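Local coordinates for protein AMP-dependent synthetase and ligase (Xenorhabdus doucetiae, PDB 6QSR) that forms, together with a FabA/FabZ-like partner chain, the dehydratase heterocomplex ApeI:P used in aryl polyene pigment biosynthesis by a type II polyketide synthase, at residues A43-D46 with W47-Y51; E9-A12 with Q13-M17; G31-V35 with Q36-P40. All coordinates share one frame; numbering follows the deposited sequence.

Contact 1 (A43-D46 with W47-Y51); sequences AQID and WVMHY
Ala-43 and Trp-47 meet one turn apart on the helix, and the carbonyl of Ala-43 serves both backbone and ring. Its O takes the Trp-47 N-H at 3.1 Å and also lies over one indole face, 3.3 Å from CG and nearer the rim than the centre. This is the tight side, where the indole packs on Leu-20 and Tyr-97 of the surrounding sheet. Farther along the helix, Val-48 sets CG2 3.3 Å from Gln-44 O, while Met-49 CG rests 3.4 Å from Ile-45 O, its chain folded at chi2 and chi3.

Asp-46 reaches the indole indirectly. Because its CG stands opposite the backbone N (chi1 -166°), OD2 can accept a bond from a water 2.6 Å away, and that water lies in the indole plane, accepting weakly from Trp-47 NE1, whose main acceptor is Met-1 O. The contact is looser at partly exposed His-50: its N bonds to Asp-46 O at 3.0 Å, but the imidazole leads away from 43-46. With OD1 held by Trp-77 NE1 of the FabA/FabZ-like chain, and OD2 in a salt bridge with Lys-2 NZ and bonded to the water, partners at both oxygens should restrict rotation of the buried carboxylate.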
ATOM      1  N   ALA A  43       0.723  -4.510  -2.114  1.00 19.49           N
ATOM      2  CA  ALA A  43       1.170  -5.776  -2.699  1.00 19.20           C
ATOM      3  C   ALA A  43       0.806  -5.861  -4.176  1.00 17.67           C
ATOM      4  O   ALA A  43       1.589  -6.366  -4.985  1.00 16.70           O
ATOM      5  CB  ALA A  43       0.592  -6.959  -1.938  1.00 17.75           C
ATOM      6  N   GLN A  44      -0.373  -5.337  -4.510  1.00 18.83           N
ATOM      7  CA  GLN A  44      -0.849  -5.265  -5.892  1.00 21.45           C
ATOM      8  C   GLN A  44       0.042  -4.344  -6.737  1.00 19.91           C
ATOM      9  O   GLN A  44       0.340  -4.654  -7.895  1.00 19.76           O
ATOM     10  CB  GLN A  44      -2.313  -4.803  -5.935  1.00 24.32           C
ATOM     11  CG  GLN A  44      -3.287  -5.766  -5.248  1.00 25.70           C
ATOM     12  CD  GLN A  44      -4.698  -5.206  -5.156  1.00 28.40           C
ATOM     13  OE1 GLN A  44      -5.281  -4.804  -6.160  1.00 32.17           O
ATOM     14  NE2 GLN A  44      -5.254  -5.178  -3.945  1.00 27.84           N
ATOM     15  N   ILE A  45       0.500  -3.254  -6.139  1.00 20.78           N
ATOM     16  CA  ILE A  45       1.456  -2.344  -6.796  1.00 21.15           C
ATOM     17  C   ILE A  45       2.829  -3.025  -6.921  1.00 21.94           C
ATOM     18  O   ILE A  45       3.481  -2.932  -7.978  1.00 20.68           O
ATOM     19  CB  ILE A  45       1.541  -0.992  -6.065  1.00 20.58           C
ATOM     20  CG1 ILE A  45       0.193  -0.267  -6.166  1.00 22.79           C
ATOM     21  CG2 ILE A  45       2.627  -0.101  -6.666  1.00 20.07           C
ATOM     22  CD1 ILE A  45      -0.049   0.727  -5.065  1.00 25.14           C
ATOM     23  N   ASP A  46       3.234  -3.727  -5.858  1.00 21.00           N
ATOM     24  CA  ASP A  46       4.521  -4.429  -5.806  1.00 20.00           C
ATOM     25  C   ASP A  46       4.688  -5.399  -6.989  1.00 19.33           C
ATOM     26  O   ASP A  46       5.712  -5.378  -7.656  1.00 18.17           O
ATOM     27  CB  ASP A  46       4.693  -5.141  -4.453  1.00 20.57           C
ATOM     28  CG  ASP A  46       6.122  -5.598  -4.197  1.00 22.25           C
ATOM     29  OD1 ASP A  46       7.008  -4.742  -4.007  1.00 23.27           O
ATOM     30  OD2 ASP A  46       6.362  -6.816  -4.161  1.00 25.77           O
ATOM     31  N   TRP A  47       3.660  -6.202  -7.280  1.00 19.27           N
ATOM     32  CA  TRP A  47       3.724  -7.180  -8.370  1.00 18.29           C
ATOM     33  C   TRP A  47       3.682  -6.524  -9.755  1.00 17.79           C
ATOM     34  O   TRP A  47       4.399  -6.940 -10.657  1.00 19.98           O
ATOM     35  CB  TRP A  47       2.605  -8.223  -8.241  1.00 18.48           C
ATOM     36  CG  TRP A  47       2.579  -8.913  -6.911  1.00 21.04           C
ATOM     37  CD1 TRP A  47       3.632  -9.107  -6.056  1.00 22.05           C
ATOM     38  CD2 TRP A  47       1.441  -9.515  -6.287  1.00 23.11           C
ATOM     39  NE1 TRP A  47       3.210  -9.773  -4.925  1.00 23.73           N
ATOM     40  CE2 TRP A  47       1.871 -10.043  -5.046  1.00 24.97           C
ATOM     41  CE3 TRP A  47       0.095  -9.652  -6.651  1.00 23.80           C
ATOM     42  CZ2 TRP A  47       0.998 -10.705  -4.166  1.00 26.35           C
ATOM     43  CZ3 TRP A  47      -0.776 -10.308  -5.768  1.00 25.28           C
ATOM     44  CH2 TRP A  47      -0.316 -10.818  -4.543  1.00 26.33           C
ATOM     45  N   VAL A  48       2.864  -5.492  -9.912  1.00 16.79           N
ATOM     46  CA  VAL A  48       2.891  -4.671 -11.126  1.00 17.69           C
ATOM     47  C   VAL A  48       4.321  -4.213 -11.423  1.00 17.65           C
ATOM     48  O   VAL A  48       4.813  -4.380 -12.540  1.00 18.08           O
ATOM     49  CB  VAL A  48       1.904  -3.484 -11.050  1.00 17.66           C
ATOM     50  CG1 VAL A  48       2.171  -2.461 -12.150  1.00 15.17           C
ATOM     51  CG2 VAL A  48       0.475  -3.995 -11.165  1.00 20.22           C
ATOM     52  N   MET A  49       5.003  -3.695 -10.414  1.00 18.23           N
ATOM     53  CA  MET A  49       6.395  -3.266 -10.587  1.00 18.78           C
ATOM     54  C   MET A  49       7.366  -4.414 -10.907  1.00 19.76           C
ATOM     55  O   MET A  49       8.302  -4.210 -11.674  1.00 20.13           O
ATOM     56  CB  MET A  49       6.869  -2.488  -9.363  1.00 18.71           C
ATOM     57  CG  MET A  49       6.108  -1.187  -9.147  1.00 19.22           C
ATOM     58  SD  MET A  49       6.294   0.038 -10.459  1.00 22.61           S
ATOM     59  CE  MET A  49       8.070  -0.017 -10.715  1.00 21.18           C
ATOM     60  N   HIS A  50       7.143  -5.602 -10.334  1.00 21.26           N
ATOM     61  CA  HIS A  50       7.986  -6.777 -10.612  1.00 23.88           C
ATOM     62  C   HIS A  50       7.882  -7.221 -12.069  1.00 22.54           C
ATOM     63  O   HIS A  50       8.895  -7.434 -12.727  1.00 21.43           O
ATOM     64  CB  HIS A  50       7.635  -7.963  -9.700  1.00 27.66           C
ATOM     65  CG  HIS A  50       8.279  -9.253 -10.116  1.00 32.33           C
ATOM     66  ND1 HIS A  50       9.629  -9.491  -9.976  1.00 32.56           N
ATOM     67  CD2 HIS A  50       7.762 -10.361 -10.701  1.00 35.30           C
ATOM     68  CE1 HIS A  50       9.914 -10.697 -10.438  1.00 34.82           C
ATOM     69  NE2 HIS A  50       8.798 -11.246 -10.883  1.00 35.39           N
ATOM     70  N   TYR A  51       6.654  -7.377 -12.555  1.00 22.92           N
ATOM     71  CA  TYR A  51       6.431  -7.768 -13.943  1.00 24.72           C
ATOM     72  C   TYR A  51       6.820  -6.660 -14.921  1.00 24.92           C
ATOM     73  O   TYR A  51       7.351  -6.943 -16.006  1.00 27.57           O
ATOM     74  CB  TYR A  51       4.986  -8.231 -14.151  1.00 26.24           C
ATOM     75  CG  TYR A  51       4.714  -9.571 -13.503  1.00 27.04           C
ATOM     76  CD1 TYR A  51       5.287 -10.737 -14.014  1.00 28.52           C
ATOM     77  CD2 TYR A  51       3.890  -9.679 -12.380  1.00 27.23           C
ATOM     78  CE1 TYR A  51       5.050 -11.973 -13.425  1.00 29.21           C
ATOM     79  CE2 TYR A  51       3.647 -10.909 -11.784  1.00 28.09           C
ATOM     80  CZ  TYR A  51       4.229 -12.052 -12.309  1.00 29.50           C
ATOM     81  OH  TYR A  51       3.991 -13.275 -11.730  1.00 30.59           O
TER
HETATM   82  O   HOH W   1       5.685  -9.236  -3.576  1.00 39.75           O

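Contact 2 (E9-A12 with Q13-M17)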
ATOM      1  N   GLU A   9       1.143 -14.467 -20.522  1.00 43.71           N
ATOM      2  CA  GLU A   9       1.119 -14.199 -21.950  1.00 43.44           C
ATOM      3  C   GLU A   9       1.664 -12.807 -22.176  1.00 39.97           C
ATOM      4  O   GLU A   9       1.617 -11.956 -21.283  1.00 36.06           O
ATOM      5  CB  GLU A   9      -0.303 -14.232 -22.500  1.00 45.16           C
ATOM      6  CG  GLU A   9      -0.942 -15.602 -22.577  1.00 55.66           C
ATOM      7  CD  GLU A   9      -2.373 -15.527 -23.082  1.00 66.78           C
ATOM      8  OE1 GLU A   9      -2.605 -14.903 -24.144  1.00 72.03           O
ATOM      9  OE2 GLU A   9      -3.272 -16.085 -22.415  1.00 73.63           O
ATOM     10  N   GLN A  10       2.135 -12.584 -23.395  1.00 36.31           N
ATOM     11  CA  GLN A  10       2.714 -11.320 -23.801  1.00 37.37           C
ATOM     12  C   GLN A  10       2.355 -11.158 -25.284  1.00 39.26           C
ATOM     13  O   GLN A  10       3.148 -11.514 -26.152  1.00 41.33           O
ATOM     14  CB  GLN A  10       4.223 -11.354 -23.526  1.00 39.22           C
ATOM     15  CG  GLN A  10       4.963 -10.047 -23.768  1.00 46.35           C
ATOM     16  CD  GLN A  10       6.207  -9.860 -22.902  1.00 49.89           C
ATOM     17  OE1 GLN A  10       6.705 -10.797 -22.276  1.00 47.18           O
ATOM     18  NE2 GLN A  10       6.714  -8.632 -22.870  1.00 51.56           N
ATOM     19  N   PRO A  11       1.123 -10.678 -25.579  1.00 45.45           N
ATOM     20  CA  PRO A  11       0.668 -10.542 -26.975  1.00 51.90           C
ATOM     21  C   PRO A  11       1.376  -9.443 -27.783  1.00 52.10           C
ATOM     22  O   PRO A  11       1.340  -9.475 -29.016  1.00 51.74           O
ATOM     23  CB  PRO A  11      -0.826 -10.222 -26.828  1.00 56.45           C
ATOM     24  CG  PRO A  11      -0.940  -9.570 -25.496  1.00 52.05           C
ATOM     25  CD  PRO A  11       0.064 -10.273 -24.629  1.00 47.52           C
ATOM     26  N   ALA A  12       1.973  -8.475 -27.090  1.00 49.10           N
ATOM     27  CA  ALA A  12       2.859  -7.480 -27.694  1.00 47.08           C
ATOM     28  C   ALA A  12       4.059  -7.318 -26.767  1.00 44.21           C
ATOM     29  O   ALA A  12       3.978  -7.685 -25.595  1.00 41.50           O
ATOM     30  CB  ALA A  12       2.124  -6.159 -27.861  1.00 47.30           C
ATOM     31  N   GLN A  13       5.162  -6.755 -27.256  1.00 41.94           N
ATOM     32  CA  GLN A  13       6.354  -6.588 -26.400  1.00 44.85           C
ATOM     33  C   GLN A  13       6.125  -5.597 -25.236  1.00 38.90           C
ATOM     34  O   GLN A  13       6.873  -5.615 -24.254  1.00 36.74           O
ATOM     35  CB  GLN A  13       7.589  -6.188 -27.220  1.00 55.57           C
ATOM     36  CG  GLN A  13       8.016  -7.213 -28.273  1.00 68.45           C
ATOM     37  CD  GLN A  13       8.534  -8.519 -27.684  1.00 69.87           C
ATOM     38  OE1 GLN A  13       9.695  -8.618 -27.286  1.00 68.77           O
ATOM     39  NE2 GLN A  13       7.678  -9.534 -27.647  1.00 67.76           N
ATOM     40  N   HIS A  14       5.079  -4.770 -25.341  1.00 32.38           N
ATOM     41  CA  HIS A  14       4.746  -3.755 -24.332  1.00 31.91           C
ATOM     42  C   HIS A  14       3.545  -4.112 -23.432  1.00 29.07           C
ATOM     43  O   HIS A  14       3.138  -3.294 -22.599  1.00 24.54           O
ATOM     44  CB  HIS A  14       4.533  -2.392 -25.020  1.00 34.64           C
ATOM     45  CG  HIS A  14       3.260  -2.291 -25.808  1.00 40.66           C
ATOM     46  ND1 HIS A  14       3.166  -2.682 -27.127  1.00 42.94           N
ATOM     47  CD2 HIS A  14       2.030  -1.843 -25.459  1.00 45.53           C
ATOM     48  CE1 HIS A  14       1.933  -2.480 -27.556  1.00 48.84           C
ATOM     49  NE2 HIS A  14       1.222  -1.972 -26.564  1.00 48.55           N
ATOM     50  N   GLU A  15       2.995  -5.319 -23.591  1.00 29.73           N
ATOM     51  CA  GLU A  15       1.830  -5.767 -22.828  1.00 30.92           C
ATOM     52  C   GLU A  15       2.092  -7.108 -22.153  1.00 27.89           C
ATOM     53  O   GLU A  15       2.819  -7.956 -22.691  1.00 27.13           O
ATOM     54  CB  GLU A  15       0.613  -5.919 -23.742  1.00 39.10           C
ATOM     55  CG  GLU A  15       0.034  -4.613 -24.258  1.00 46.61           C
ATOM     56  CD  GLU A  15      -1.407  -4.762 -24.716  1.00 54.31           C
ATOM     57  OE1 GLU A  15      -2.278  -4.024 -24.204  1.00 56.63           O
ATOM     58  OE2 GLU A  15      -1.671  -5.633 -25.574  1.00 59.22           O
ATOM     59  N   ALA A  16       1.478  -7.313 -20.993  1.00 24.08           N
ATOM     60  CA  ALA A  16       1.490  -8.630 -20.349  1.00 23.42           C
ATOM     61  C   ALA A  16       0.173  -8.927 -19.662  1.00 23.86           C
ATOM     62  O   ALA A  16      -0.483  -8.030 -19.133  1.00 21.72           O
ATOM     63  CB  ALA A  16       2.630  -8.732 -19.347  1.00 25.01           C
ATOM     64  N   MET A  17      -0.189 -10.207 -19.683  1.00 26.55           N
ATOM     65  CA  MET A  17      -1.353 -10.731 -19.002  1.00 30.06           C
ATOM     66  C   MET A  17      -0.827 -11.856 -18.129  1.00 27.59           C
ATOM     67  O   MET A  17      -0.151 -12.754 -18.631  1.00 26.80           O
ATOM     68  CB  MET A  17      -2.364 -11.272 -20.006  1.00 38.03           C
ATOM     69  CG  MET A  17      -3.441 -10.275 -20.397  1.00 50.02           C
ATOM     70  SD  MET A  17      -4.605 -10.939 -21.607  1.00 65.22           S
ATOM     71  CE  MET A  17      -5.280 -12.348 -20.722  1.00 70.64           C
TER
HETATM   72  O   HOH W   2       5.065 -10.066 -27.936  1.00 45.59           O
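Glu-9 N donates a hydrogen bond to Met-17 O at 2.9 Å, and Met-17 N returns one to Glu-9 O at 3.0 Å. The two residues thus form an antiparallel hydrogen-bonded pair, their side chains on one face of the sheet. The regular ladder pairing ends here, although Gln-10 and Ala-16 stay close. Gln-10 still lies along the strand, its CG 3.2 Å from Glu-15 O, and the same carbonyl is approached by the Gln-10 CA-H. A chi1 of -174° turns Gln-10 CG away from its own N, and with the rest of the chain extended the amide reaches the turn, where NE2 makes a weak bond of 3.3 Å to Gln-13 O.

A type I turn from Ala-12 to Glu-15 reverses the chain. Glu-15 N closes it on Ala-12 O at 3.3 Å, the N-H fairly straight but approaching from above the carbonyl plane. Ala-12 CB sits obliquely against the His-14 imidazole, 3.7 Å from CE1. On the exposed side, a water donating to Gln-10 O and accepting from Gln-13 NE2 ties the bent Gln-13 side chain back over the loop. Glu-15 extends past Pro-11, crossing it at about a right angle, and OE1 bonds to Asn-85 ND2 on the neighbouring strand. Ala-16 packs on Leu-55 and Leu-56 of the central helix. The arrangement is a beta-hairpin joining strands 4-9 and 15-21 at the edge of the hot-dog sheet.

Contact 3 (G31-V35 with Q36-P40); sequences GHFPV and QPLLP
The chain doubles back between Phe-33 and Gln-36, the directions of 32-35 and 36-40 lying 161° apart, and three backbone bonds span the reversal: Leu-38 N to His-32 O at 3.0 Å, Phe-33 N to Gln-36 O at 2.8 Å, and a weak one from Gln-36 N to Phe-33 O. The peptide between His-32 and Phe-33 is cis. His-32, its chi1 near trans at -167°, swings its imidazole across to the returning limb of the loop. There ND1 donates to Leu-38 O at 2.8 Å, a bent bond (139° at the hydrogen) with the acceptor tilted out of the ring plane. Pro-40 CG covers one imidazole face in a CH-pi contact, 3.6 Å from the centroid, and Phe-33 CZ lies over the opposite face toward the rim. The imidazole is therefore held on both faces as well as at ND1.

The sequence GHFPVQPLLP matches the signature loop of FabZ-type dehydratases, which in those enzymes carries the active-site histidine; Pro-40 occupies the N-cap position, right before helix 41-56. Leu-38 sets CD1 at the edge of the phenyl ring, 4.1 Å from Phe-33 CE2. Farther round, Gln-36 bends at chi2 so that NE2 reaches both Pro-37 O, at 2.9 Å, and Gln-75 OE1. The FabA/FabZ-like chain meets the loop directly: its His-34 packs edge-to-face with Phe-33, and its Lys-166 bonds to Val-35 O.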
ATOM      1  N   GLY A  31      -1.035 -11.126   9.716  1.00 31.77           N
ATOM      2  CA  GLY A  31      -1.398  -9.943  10.502  1.00 33.01           C
ATOM      3  C   GLY A  31      -2.203  -8.897   9.742  1.00 31.41           C
ATOM      4  O   GLY A  31      -2.337  -7.766  10.205  1.00 33.20           O
ATOM      5  N   HIS A  32      -2.748  -9.274   8.586  1.00 28.16           N
ATOM      6  CA  HIS A  32      -3.455  -8.351   7.705  1.00 25.83           C
ATOM      7  C   HIS A  32      -4.640  -9.096   7.075  1.00 26.08           C
ATOM      8  O   HIS A  32      -4.591  -9.428   5.897  1.00 24.94           O
ATOM      9  CB  HIS A  32      -2.482  -7.823   6.640  1.00 24.15           C
ATOM     10  CG  HIS A  32      -2.997  -6.649   5.865  1.00 23.85           C
ATOM     11  ND1 HIS A  32      -3.934  -6.770   4.864  1.00 23.05           N
ATOM     12  CD2 HIS A  32      -2.679  -5.334   5.922  1.00 23.22           C
ATOM     13  CE1 HIS A  32      -4.187  -5.580   4.353  1.00 22.08           C
ATOM     14  NE2 HIS A  32      -3.433  -4.692   4.971  1.00 21.42           N
ATOM     15  N   PHE A  33      -5.703  -9.392   7.835  1.00 25.12           N
ATOM     16  CA  PHE A  33      -5.891  -9.056   9.248  1.00 24.91           C
ATOM     17  C   PHE A  33      -6.343 -10.295  10.029  1.00 27.74           C
ATOM     18  O   PHE A  33      -6.782 -11.277   9.422  1.00 28.38           O
ATOM     19  CB  PHE A  33      -6.955  -7.962   9.370  1.00 24.60           C
ATOM     20  CG  PHE A  33      -6.591  -6.692   8.661  1.00 24.88           C
ATOM     21  CD1 PHE A  33      -5.778  -5.752   9.277  1.00 25.23           C
ATOM     22  CD2 PHE A  33      -7.046  -6.443   7.371  1.00 23.95           C
ATOM     23  CE1 PHE A  33      -5.430  -4.582   8.618  1.00 25.19           C
ATOM     24  CE2 PHE A  33      -6.698  -5.278   6.707  1.00 23.35           C
ATOM     25  CZ  PHE A  33      -5.887  -4.345   7.332  1.00 23.77           C
ATOM     26  N   PRO A  34      -6.242 -10.260  11.375  1.00 29.35           N
ATOM     27  CA  PRO A  34      -6.740 -11.402  12.172  1.00 30.61           C
ATOM     28  C   PRO A  34      -8.184 -11.840  11.848  1.00 34.61           C
ATOM     29  O   PRO A  34      -8.421 -13.035  11.653  1.00 37.02           O
ATOM     30  CB  PRO A  34      -6.619 -10.902  13.612  1.00 29.68           C
ATOM     31  CG  PRO A  34      -5.500  -9.925  13.580  1.00 30.61           C
ATOM     32  CD  PRO A  34      -5.488  -9.301  12.207  1.00 29.65           C
ATOM     33  N   VAL A  35      -9.122 -10.892  11.759  1.00 38.22           N
ATOM     34  CA  VAL A  35     -10.538 -11.220  11.450  1.00 39.80           C
ATOM     35  C   VAL A  35     -10.829 -11.551   9.971  1.00 35.55           C
ATOM     36  O   VAL A  35     -11.860 -12.154   9.667  1.00 33.08           O
ATOM     37  CB  VAL A  35     -11.536 -10.116  11.909  1.00 43.34           C
ATOM     38  CG1 VAL A  35     -11.369  -9.801  13.391  1.00 47.39           C
ATOM     39  CG2 VAL A  35     -11.429  -8.859  11.054  1.00 40.84           C
ATOM     40  N   GLN A  36      -9.956 -11.124   9.060  1.00 31.26           N
ATOM     41  CA  GLN A  36     -10.103 -11.409   7.627  1.00 30.21           C
ATOM     42  C   GLN A  36      -8.762 -11.212   6.935  1.00 28.36           C
ATOM     43  O   GLN A  36      -8.233 -10.089   6.977  1.00 27.58           O
ATOM     44  CB  GLN A  36     -11.105 -10.446   6.979  1.00 28.93           C
ATOM     45  CG  GLN A  36     -11.156 -10.508   5.447  1.00 28.63           C
ATOM     46  CD  GLN A  36     -11.785 -11.779   4.914  1.00 30.10           C
ATOM     47  OE1 GLN A  36     -12.850 -12.185   5.370  1.00 32.78           O
ATOM     48  NE2 GLN A  36     -11.142 -12.399   3.928  1.00 27.37           N
ATOM     49  N   PRO A  37      -8.204 -12.265   6.301  1.00 26.56           N
ATOM     50  CA  PRO A  37      -7.047 -11.977   5.435  1.00 25.56           C
ATOM     51  C   PRO A  37      -7.462 -11.170   4.200  1.00 24.72           C
ATOM     52  O   PRO A  37      -8.374 -11.563   3.481  1.00 23.29           O
ATOM     53  CB  PRO A  37      -6.508 -13.366   5.061  1.00 24.75           C
ATOM     54  CG  PRO A  37      -7.615 -14.320   5.357  1.00 25.57           C
ATOM     55  CD  PRO A  37      -8.404 -13.715   6.481  1.00 27.47           C
ATOM     56  N   LEU A  38      -6.818 -10.023   3.995  1.00 25.26           N
ATOM     57  CA  LEU A  38      -7.055  -9.188   2.821  1.00 27.39           C
ATOM     58  C   LEU A  38      -5.720  -8.848   2.202  1.00 27.79           C
ATOM     59  O   LEU A  38      -4.767  -8.555   2.925  1.00 26.52           O
ATOM     60  CB  LEU A  38      -7.744  -7.880   3.208  1.00 30.17           C
ATOM     61  CG  LEU A  38      -9.191  -7.959   3.678  1.00 33.33           C
ATOM     62  CD1 LEU A  38      -9.625  -6.597   4.198  1.00 31.14           C
ATOM     63  CD2 LEU A  38     -10.099  -8.428   2.548  1.00 35.10           C
ATOM     64  N   LEU A  39      -5.658  -8.856   0.874  1.00 28.81           N
ATOM     65  CA  LEU A  39      -4.426  -8.517   0.171  1.00 27.90           C
ATOM     66  C   LEU A  39      -4.233  -6.994   0.227  1.00 27.65           C
ATOM     67  O   LEU A  39      -5.108  -6.257  -0.243  1.00 27.39           O
ATOM     68  CB  LEU A  39      -4.499  -9.000  -1.280  1.00 27.11           C
ATOM     69  CG  LEU A  39      -3.216  -8.905  -2.110  1.00 27.88           C
ATOM     70  CD1 LEU A  39      -2.162  -9.876  -1.607  1.00 27.42           C
ATOM     71  CD2 LEU A  39      -3.510  -9.156  -3.578  1.00 27.85           C
ATOM     72  N   PRO A  40      -3.109  -6.513   0.822  1.00 24.20           N
ATOM     73  CA  PRO A  40      -2.856  -5.071   0.834  1.00 22.82           C
ATOM     74  C   PRO A  40      -2.764  -4.459  -0.568  1.00 22.60           C
ATOM     75  O   PRO A  40      -2.279  -5.119  -1.503  1.00 23.11           O
ATOM     76  CB  PRO A  40      -1.494  -4.948   1.540  1.00 21.87           C
ATOM     77  CG  PRO A  40      -1.334  -6.205   2.318  1.00 23.04           C
ATOM     78  CD  PRO A  40      -2.034  -7.254   1.514  1.00 23.30           C
TER

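Along the chain the order is contact 2, contact 3, contact 1. Contact 2 turns strand 4-9 into strand 15-21 at one side of the six-stranded antiparallel sheet; contact 3 is the loop leading into helix 41-56, on which contact 1 lies, close to the chain's centre. Contacts 3 and 1 have centres about 19 Å apart yet touch, as Leu-39 packs on Trp-47 and Gln-44. The centres of contacts 2 and 1 are about 16 Å apart without touching, and contacts 2 and 3 lie on opposite sides of the chain's centre, with their own centres about 32 Å apart. Contacts 1 and 3 both meet the FabA/FabZ-like chain, whereas no residue of contact 2 is touched by it.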